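Local coordinates for protein 2-keto acid:ferredoxin oxidoreductase subunit alpha (Pyrococcus furiosus, PDB 4WBX) that probably catalyses the ferredoxin-dependent oxidative decarboxylation of 2-oxoglutarate to succinyl-CoA, as part of a multisubunit 2-keto acid oxidoreductase, at residues A[42-47]-A[67-72]; A[137-142]-A[348-353]; A[184-189]-A[299-304]. One frame throughout, in Å; residues are numbered along the deposited sequence.

Contact 1: residues A[42-47]-A[67-72]; sequences AGYPIT and VIQMED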
loop_
_atom_site.group_PDB
_atom_site.type_symbol
_atom_site.label_atom_id
_atom_site.label_comp_id
_atom_site.label_asym_id
_atom_site.label_seq_id
_atom_site.Cartn_x
_atom_site.Cartn_y
_atom_site.Cartn_z
ATOM N N ALA A 42 8.627 -14.478 -5.245
ATOM C CA ALA A 42 8.460 -13.044 -5.366
ATOM C C ALA A 42 8.846 -12.381 -4.065
ATOM O O ALA A 42 8.268 -12.665 -3.023
ATOM C CB ALA A 42 7.028 -12.694 -5.757
ATOM N N GLY A 43 9.838 -11.505 -4.114
ATOM C CA GLY A 43 10.371 -10.935 -2.895
ATOM C C GLY A 43 11.119 -9.656 -3.152
ATOM O O GLY A 43 10.970 -9.052 -4.209
ATOM N N TYR A 44 11.897 -9.237 -2.163
ATOM C CA TYR A 44 12.845 -8.140 -2.312
ATOM C C TYR A 44 14.042 -8.402 -1.419
ATOM O O TYR A 44 13.883 -8.987 -0.355
ATOM C CB TYR A 44 12.225 -6.792 -1.954
ATOM C CG TYR A 44 13.036 -5.675 -2.555
ATOM C CD1 TYR A 44 13.072 -5.498 -3.932
ATOM C CD2 TYR A 44 13.817 -4.841 -1.767
ATOM C CE1 TYR A 44 13.829 -4.502 -4.510
ATOM C CE2 TYR A 44 14.585 -3.831 -2.341
ATOM C CZ TYR A 44 14.580 -3.672 -3.719
ATOM O OH TYR A 44 15.326 -2.687 -4.322
ATOM N N PRO A 45 15.245 -7.981 -1.844
ATOM C CA PRO A 45 16.409 -8.114 -0.959
ATOM C C PRO A 45 16.315 -7.268 0.317
ATOM O O PRO A 45 16.481 -6.045 0.273
ATOM C CB PRO A 45 17.576 -7.637 -1.837
ATOM C CG PRO A 45 17.124 -7.892 -3.224
ATOM C CD PRO A 45 15.643 -7.626 -3.218
ATOM N N ILE A 46 16.048 -7.923 1.444
ATOM C CA ILE A 46 16.069 -7.273 2.751
ATOM C C ILE A 46 16.704 -8.214 3.763
ATOM O O ILE A 46 16.478 -9.422 3.702
ATOM C CB ILE A 46 14.663 -6.901 3.225
ATOM C CG1 ILE A 46 13.757 -8.131 3.152
ATOM C CG2 ILE A 46 14.092 -5.748 2.385
ATOM C CD1 ILE A 46 13.548 -8.815 4.468
ATOM N N THR A 47 17.484 -7.677 4.697
ATOM C CA THR A 47 18.177 -8.523 5.669
ATOM C C THR A 47 17.202 -8.970 6.771
ATOM O O THR A 47 16.461 -8.161 7.331
ATOM C CB THR A 47 19.414 -7.791 6.288
ATOM O OG1 THR A 47 20.057 -6.996 5.281
ATOM C CG2 THR A 47 20.431 -8.788 6.853
ATOM N N VAL A 67 11.919 -15.319 -10.789
ATOM C CA VAL A 67 12.055 -14.534 -9.584
ATOM C C VAL A 67 11.568 -13.144 -9.896
ATOM O O VAL A 67 11.863 -12.618 -10.944
ATOM C CB VAL A 67 13.502 -14.526 -9.098
ATOM C CG1 VAL A 67 13.693 -13.516 -7.975
ATOM C CG2 VAL A 67 13.896 -15.929 -8.635
ATOM N N ILE A 68 10.777 -12.560 -9.015
ATOM C CA ILE A 68 10.168 -11.268 -9.298
ATOM C C ILE A 68 10.528 -10.272 -8.203
ATOM O O ILE A 68 10.069 -10.379 -7.070
ATOM C CB ILE A 68 8.631 -11.391 -9.432
ATOM C CG1 ILE A 68 8.275 -11.900 -10.829
ATOM C CG2 ILE A 68 7.935 -10.047 -9.222
ATOM C CD1 ILE A 68 6.817 -11.688 -11.210
ATOM N N GLN A 69 11.367 -9.301 -8.535
ATOM C CA GLN A 69 11.856 -8.386 -7.516
ATOM C C GLN A 69 10.854 -7.281 -7.266
ATOM O O GLN A 69 10.846 -6.269 -7.960
ATOM C CB GLN A 69 13.198 -7.803 -7.926
ATOM C CG GLN A 69 13.687 -6.709 -7.014
ATOM C CD GLN A 69 15.100 -6.276 -7.328
ATOM O OE1 GLN A 69 16.023 -7.094 -7.334
ATOM N NE2 GLN A 69 15.279 -4.985 -7.594
ATOM N N MET A 70 9.985 -7.475 -6.285
ATOM C CA MET A 70 8.994 -6.447 -6.033
ATOM C C MET A 70 9.330 -5.596 -4.828
ATOM O O MET A 70 9.611 -6.086 -3.731
ATOM C CB MET A 70 7.594 -7.051 -5.891
ATOM C CG MET A 70 6.672 -6.583 -7.010
ATOM S SD MET A 70 5.323 -7.707 -7.398
ATOM C CE MET A 70 5.430 -7.664 -9.177
ATOM N N GLU A 71 9.334 -4.301 -5.101
ATOM C CA GLU A 71 9.351 -3.255 -4.104
ATOM C C GLU A 71 8.468 -3.582 -2.895
ATOM O O GLU A 71 8.947 -3.795 -1.791
ATOM C CB GLU A 71 8.880 -1.947 -4.765
ATOM C CG GLU A 71 9.236 -1.797 -6.288
ATOM C CD GLU A 71 8.151 -2.297 -7.300
ATOM O OE1 GLU A 71 7.085 -2.829 -6.891
ATOM O OE2 GLU A 71 8.368 -2.142 -8.535
ATOM N N ASP A 72 7.170 -3.657 -3.151
ATOM C CA ASP A 72 6.123 -3.647 -2.127
ATOM C C ASP A 72 5.762 -5.040 -1.575
ATOM O O ASP A 72 5.333 -5.904 -2.345
ATOM C CB ASP A 72 4.875 -2.988 -2.740
ATOM C CG ASP A 72 3.860 -2.580 -1.709
ATOM O OD1 ASP A 72 3.652 -3.337 -0.747
ATOM O OD2 ASP A 72 3.254 -1.494 -1.858
#

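Contact 2: residues A[137-142]-A[348-353]; sequences GDIMQA and VPEMNL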
loop_
_atom_site.group_PDB
_atom_site.type_symbol
_atom_site.label_atom_id
_atom_site.label_comp_id
_atom_site.label_asym_id
_atom_site.label_seq_id
_atom_site.Cartn_x
_atom_site.Cartn_y
_atom_site.Cartn_z
ATOM N N GLY A 137 9.783 -12.390 18.201
ATOM C CA GLY A 137 8.580 -11.623 18.455
ATOM C C GLY A 137 7.468 -11.572 17.398
ATOM O O GLY A 137 6.668 -10.628 17.421
ATOM N N ASP A 138 7.412 -12.554 16.491
ATOM C CA ASP A 138 6.307 -12.665 15.543
ATOM C C ASP A 138 5.599 -13.997 15.689
ATOM O O ASP A 138 4.964 -14.454 14.732
ATOM C CB ASP A 138 6.762 -12.533 14.075
ATOM C CG ASP A 138 7.394 -11.182 13.752
ATOM O OD1 ASP A 138 7.310 -10.239 14.575
ATOM O OD2 ASP A 138 7.959 -11.055 12.642
ATOM N N ILE A 139 5.691 -14.633 16.852
ATOM C CA ILE A 139 4.991 -15.907 17.023
ATOM C C ILE A 139 3.471 -15.724 17.032
ATOM O O ILE A 139 2.742 -16.439 16.333
ATOM C CB ILE A 139 5.393 -16.640 18.313
ATOM C CG1 ILE A 139 6.911 -16.842 18.357
ATOM C CG2 ILE A 139 4.632 -17.976 18.411
ATOM C CD1 ILE A 139 7.439 -17.091 19.751
ATOM N N MET A 140 2.989 -14.767 17.820
ATOM C CA MET A 140 1.555 -14.522 17.871
ATOM C C MET A 140 1.036 -13.922 16.556
ATOM O O MET A 140 -0.019 -14.329 16.043
ATOM C CB MET A 140 1.205 -13.610 19.054
ATOM C CG MET A 140 1.417 -14.276 20.434
ATOM S SD MET A 140 0.593 -15.886 20.573
ATOM C CE MET A 140 -0.804 -15.455 21.589
ATOM N N GLN A 141 1.776 -12.972 15.998
ATOM C CA GLN A 141 1.326 -12.346 14.769
ATOM C C GLN A 141 1.241 -13.380 13.665
ATOM O O GLN A 141 0.383 -13.294 12.796
ATOM C CB GLN A 141 2.245 -11.200 14.361
ATOM C CG GLN A 141 1.834 -10.514 13.072
ATOM C CD GLN A 141 2.832 -9.457 12.621
ATOM O OE1 GLN A 141 2.455 -8.328 12.276
ATOM N NE2 GLN A 141 4.110 -9.825 12.604
ATOM N N ALA A 142 2.101 -14.383 13.707
ATOM C CA ALA A 142 2.007 -15.435 12.702
ATOM C C ALA A 142 0.665 -16.163 12.813
ATOM O O ALA A 142 0.087 -16.564 11.804
ATOM C CB ALA A 142 3.179 -16.423 12.832
ATOM N N VAL A 348 9.777 -21.879 29.736
ATOM C CA VAL A 348 9.613 -21.505 28.344
ATOM C C VAL A 348 10.494 -20.320 28.041
ATOM O O VAL A 348 10.102 -19.180 28.270
ATOM C CB VAL A 348 8.161 -21.160 28.020
ATOM C CG1 VAL A 348 7.963 -21.104 26.514
ATOM C CG2 VAL A 348 7.238 -22.188 28.645
ATOM N N PRO A 349 11.702 -20.585 27.541
ATOM C CA PRO A 349 12.605 -19.508 27.142
ATOM C C PRO A 349 12.298 -19.041 25.720
ATOM O O PRO A 349 12.245 -19.878 24.807
ATOM C CB PRO A 349 13.981 -20.168 27.231
ATOM C CG PRO A 349 13.717 -21.612 26.912
ATOM C CD PRO A 349 12.304 -21.917 27.356
ATOM N N GLU A 350 12.068 -17.739 25.540
ATOM C CA GLU A 350 11.852 -17.176 24.205
ATOM C C GLU A 350 12.632 -15.890 24.057
ATOM O O GLU A 350 12.975 -15.239 25.047
ATOM C CB GLU A 350 10.380 -16.875 23.943
ATOM C CG GLU A 350 9.387 -17.782 24.623
ATOM C CD GLU A 350 7.949 -17.335 24.389
ATOM O OE1 GLU A 350 7.670 -16.721 23.321
ATOM O OE2 GLU A 350 7.084 -17.625 25.252
ATOM N N MET A 351 12.898 -15.504 22.819
ATOM C CA MET A 351 13.425 -14.167 22.575
ATOM C C MET A 351 12.279 -13.151 22.291
ATOM O O MET A 351 12.172 -12.582 21.203
ATOM C CB MET A 351 14.436 -14.203 21.432
ATOM C CG MET A 351 15.616 -15.154 21.659
ATOM S SD MET A 351 16.758 -15.112 20.263
ATOM C CE MET A 351 17.403 -13.446 20.431
ATOM N N ASN A 352 11.418 -12.962 23.290
ATOM C CA ASN A 352 10.295 -12.037 23.235
ATOM C C ASN A 352 9.860 -11.727 24.674
ATOM O O ASN A 352 10.594 -12.036 25.618
ATOM C CB ASN A 352 9.160 -12.628 22.417
ATOM C CG ASN A 352 8.639 -13.923 22.993
ATOM O OD1 ASN A 352 8.428 -14.034 24.199
ATOM N ND2 ASN A 352 8.412 -14.913 22.128
ATOM N N LEU A 353 8.682 -11.144 24.874
ATOM C CA LEU A 353 8.224 -10.922 26.246
ATOM C C LEU A 353 7.090 -11.841 26.613
ATOM O O LEU A 353 6.352 -11.568 27.545
ATOM C CB LEU A 353 7.816 -9.471 26.473
ATOM C CG LEU A 353 9.050 -8.563 26.437
ATOM C CD1 LEU A 353 8.742 -7.078 26.648
ATOM C CD2 LEU A 353 10.043 -9.039 27.464
#

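Contact 3: residues A[184-189]-A[299-304]; sequences LTDAEV and TGIVAR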
loop_
_atom_site.group_PDB
_atom_site.type_symbol
_atom_site.label_atom_id
_atom_site.label_comp_id
_atom_site.label_asym_id
_atom_site.label_seq_id
_atom_site.Cartn_x
_atom_site.Cartn_y
_atom_site.Cartn_z
ATOM N N LEU A 184 8.148 -19.963 9.967
ATOM C CA LEU A 184 8.543 -18.887 10.856
ATOM C C LEU A 184 9.980 -19.097 11.401
ATOM O O LEU A 184 10.227 -19.945 12.270
ATOM C CB LEU A 184 7.525 -18.780 11.991
ATOM C CG LEU A 184 7.838 -17.679 12.987
ATOM C CD1 LEU A 184 7.874 -16.326 12.282
ATOM C CD2 LEU A 184 6.826 -17.706 14.116
ATOM N N THR A 185 10.934 -18.334 10.888
ATOM C CA THR A 185 12.313 -18.541 11.284
ATOM C C THR A 185 12.950 -17.247 11.810
ATOM O O THR A 185 12.247 -16.262 12.064
ATOM C CB THR A 185 13.145 -19.112 10.111
ATOM O OG1 THR A 185 14.373 -19.661 10.613
ATOM C CG2 THR A 185 13.454 -18.036 9.080
ATOM N N ASP A 186 14.274 -17.266 11.989
ATOM C CA ASP A 186 15.006 -16.139 12.564
ATOM C C ASP A 186 16.303 -15.924 11.813
ATOM O O ASP A 186 16.727 -16.790 11.062
ATOM C CB ASP A 186 15.293 -16.366 14.052
ATOM C CG ASP A 186 16.114 -17.614 14.302
ATOM O OD1 ASP A 186 17.353 -17.528 14.216
ATOM O OD2 ASP A 186 15.533 -18.684 14.584
ATOM N N ALA A 187 16.912 -14.759 12.018
ATOM C CA ALA A 187 18.131 -14.353 11.328
ATOM C C ALA A 187 19.291 -15.320 11.545
ATOM O O ALA A 187 20.099 -15.555 10.650
ATOM C CB ALA A 187 18.535 -12.968 11.787
ATOM N N GLU A 188 19.374 -15.868 12.748
ATOM C CA GLU A 188 20.494 -16.708 13.090
ATOM C C GLU A 188 20.430 -18.041 12.362
ATOM O O GLU A 188 21.394 -18.418 11.701
ATOM C CB GLU A 188 20.559 -16.929 14.592
ATOM C CG GLU A 188 21.858 -17.542 15.019
ATOM C CD GLU A 188 22.240 -17.149 16.422
ATOM O OE1 GLU A 188 22.413 -18.069 17.255
ATOM O OE2 GLU A 188 22.375 -15.928 16.689
ATOM N N VAL A 189 19.315 -18.757 12.481
ATOM C CA VAL A 189 19.143 -19.999 11.741
ATOM C C VAL A 189 19.371 -19.740 10.261
ATOM O O VAL A 189 19.928 -20.581 9.549
ATOM C CB VAL A 189 17.752 -20.601 11.934
ATOM C CG1 VAL A 189 17.626 -21.920 11.177
ATOM C CG2 VAL A 189 17.477 -20.799 13.393
ATOM N N THR A 299 11.617 -23.168 20.960
ATOM C CA THR A 299 11.425 -23.273 19.512
ATOM C C THR A 299 12.479 -22.421 18.808
ATOM O O THR A 299 12.995 -21.474 19.402
ATOM C CB THR A 299 9.967 -22.836 19.101
ATOM O OG1 THR A 299 9.786 -22.945 17.684
ATOM C CG2 THR A 299 9.669 -21.393 19.540
ATOM N N GLY A 300 12.822 -22.770 17.570
ATOM C CA GLY A 300 13.786 -21.999 16.796
ATOM C C GLY A 300 15.234 -22.057 17.281
ATOM O O GLY A 300 15.667 -23.071 17.837
ATOM N N ILE A 301 15.982 -20.969 17.072
ATOM C CA ILE A 301 17.362 -20.848 17.537
ATOM C C ILE A 301 17.499 -21.007 19.065
ATOM O O ILE A 301 18.607 -21.076 19.599
ATOM C CB ILE A 301 17.960 -19.485 17.131
ATOM C CG1 ILE A 301 19.492 -19.492 17.205
ATOM C CG2 ILE A 301 17.424 -18.393 18.028
ATOM C CD1 ILE A 301 20.169 -20.475 16.274
ATOM N N VAL A 302 16.372 -21.055 19.769
ATOM C CA VAL A 302 16.394 -21.145 21.223
ATOM C C VAL A 302 16.221 -22.606 21.666
ATOM O O VAL A 302 16.519 -22.951 22.807
ATOM C CB VAL A 302 15.317 -20.220 21.859
ATOM C CG1 VAL A 302 15.349 -20.289 23.385
ATOM C CG2 VAL A 302 15.556 -18.797 21.426
ATOM N N ALA A 303 15.786 -23.485 20.770
ATOM C CA ALA A 303 15.863 -24.904 21.101
ATOM C C ALA A 303 17.346 -25.393 21.173
ATOM O O ALA A 303 17.701 -26.174 22.049
ATOM C CB ALA A 303 15.069 -25.728 20.104
ATOM N N ARG A 304 18.203 -24.918 20.270
ATOM C CA ARG A 304 19.593 -25.387 20.197
ATOM C C ARG A 304 20.421 -24.952 21.417
ATOM O O ARG A 304 21.381 -25.637 21.834
ATOM C CB ARG A 304 20.270 -24.884 18.905
#

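Contact 1: residues A[42-47]-A[67-72]
Tyr-44 and Gln-69 both turn CG opposite the backbone N (chi1 -161° and 172°), which carries ring and amide out to meet where two neighbouring strands end. These are the parallel strands of a beta-alpha-beta unit: strand 40-43, helix 50-59, strand 66-69, part of the thiamine-diphosphate-binding type of domain. Two backbone bonds join 42-47 to 67-72. Gly-43 N donates to Ile-68 O (3.2 Å), and Met-70 N donates to Gly-43 O (2.8 Å), a parallel ladder in which Gly-43 offers both its N-H and its C=O to strand 66-69 and its continuation. On one face of the sheet Ala-42 CB packs beside Ile-68 CB at 4.2 Å. Tyr-108 of the second subunit packs on Ile-68 and Met-70, so this edge lies at a subunit interface. Beyond the strands, Tyr-44 CB lies 3.2 Å from Met-70 O. Pro-45 CD sits over one face of the Tyr-44 ring, offset toward the rim. Gln-69, extended past CG, passes the ring on a slant; its amide plane stands almost perpendicular to the ring plane, and Tyr-44 CE1 lies 3.3 Å from Gln-69 CG and 3.4 Å from Gln-69 NE2.

Contact 2: residues A[137-142]-A[348-353]
Ile-139 pushes its terminal methyl, CD1, against the polar ends of Glu-350 and Asn-352, coming within 3.6 Å of Glu-350 OE1 and also touching the Asn-352 amide. The isoleucine extends toward them because CG1 lies opposite the carbonyl carbon and beside the backbone N (chi1 -56°), with CD1 stretched out beyond it. Its side chain crosses that of Asn-352 at about a right angle and meets Glu-350 on a slant. Glu-350 reaches the methyl with a chain that is extended beyond CG. Asn-352 instead folds CG between its own N and carbonyl carbon (chi1 60°), with its amide at the isoleucine methyl; its CB rests 4.1 Å from Gly-137 CA. The contact sets the start of helix 139-144, with Asp-138 at the N-cap position, against the C-terminal end of strand 345-350, and so joins the thiamine-diphosphate-binding family region to core domain II. No hydrogen bond links the two segments directly; the polar ends are held from nearby. Glu-350 OE2 accepts from Tyr-357 N and Glu-350 OE1 from Leu-356 N, at the beginning of helix 356-363, a setting that would probably favour a negative carboxylate. Asn-352 OD1 takes the N-H of Gly-354, while Asn-352 ND2 donates to Gln-136 O, the residue just ahead of Gly-137. At the same helix start, Asp-138 OD1 is hydrogen-bonded to His-147 ND1 of the third subunit.

Contact 3: residues A[184-189]-A[299-304]
Ile-301 is met by three residues from the start of helix 187-191: Asp-186, Glu-188 and Val-189. The polar part of the contact belongs to Asp-186, whose carboxylate spans two backbone N-H groups. Asp-186 OD1 caps its own helix, accepting from Val-189 N at 2.9 Å in an almost straight bond (170°) that arrives from above the carboxylate plane. Across the contact, Asp-186 OD2 accepts a weak bond from Ile-301 N at 3.4 Å. The carboxylate can serve both because CG is tucked between the backbone N and the carbonyl carbon (chi1 59°), turned back over the helix start. An alanine here would take away the cap on Val-189 N and is likely to leave both that N-H and the N-H of Ile-301 without this acceptor, cutting the polar tie between the two segments. In fold terms, Asp-186 is the N-cap residue where strand 180-186 of the central mixed sheet passes into helix 187-191, and the partner is the beginning of the weakly bonded helix 301-306 in the core domain II family region. Gly-300, just ahead, has a positive phi (69°), and its O accepts from Ala-303 N at 3.0 Å and from Ser-158 OG. The rest is van der Waals packing round the Ile-301 side chain. Its CB lies 3.6 Å from Asp-186 OD1, while CG1, opposite the backbone N, and CD1 run across the chain of Glu-188 at about a right angle. Ile-301 CD1 packs 3.6 Å from Glu-188 CG, and Ile-301 CG1 comes to 3.2 Å from Glu-188 OE1. From the next residue of the helix, Val-189 CG2 makes an apolar contact with Ile-301 CD1 at 4.0 Å, the two side chains passing in opposite directions.

How the contacts relate
Contacts 1 and 3 both reach the central mixed sheet: contact 1 pairs strand 66-69, outermost in this chain, with its neighbour 40-43, contact 3 starts from strand 180-186 further in. Their centres are 23 Å apart, and contact 1 closes before the other two open. Contacts 2 and 3 lie only 11 Å apart between centres and touch: Val-302 packs on Pro-349 and Met-351, while Leu-184 packs on Asp-138 and Ile-139. Along the chain, contact 3 both opens and closes between the two segments of contact 2. Both bind the thiamine-diphosphate-binding family region to core domain II, giving that junction two adjoining seams, whereas contact 1 stays within the first region.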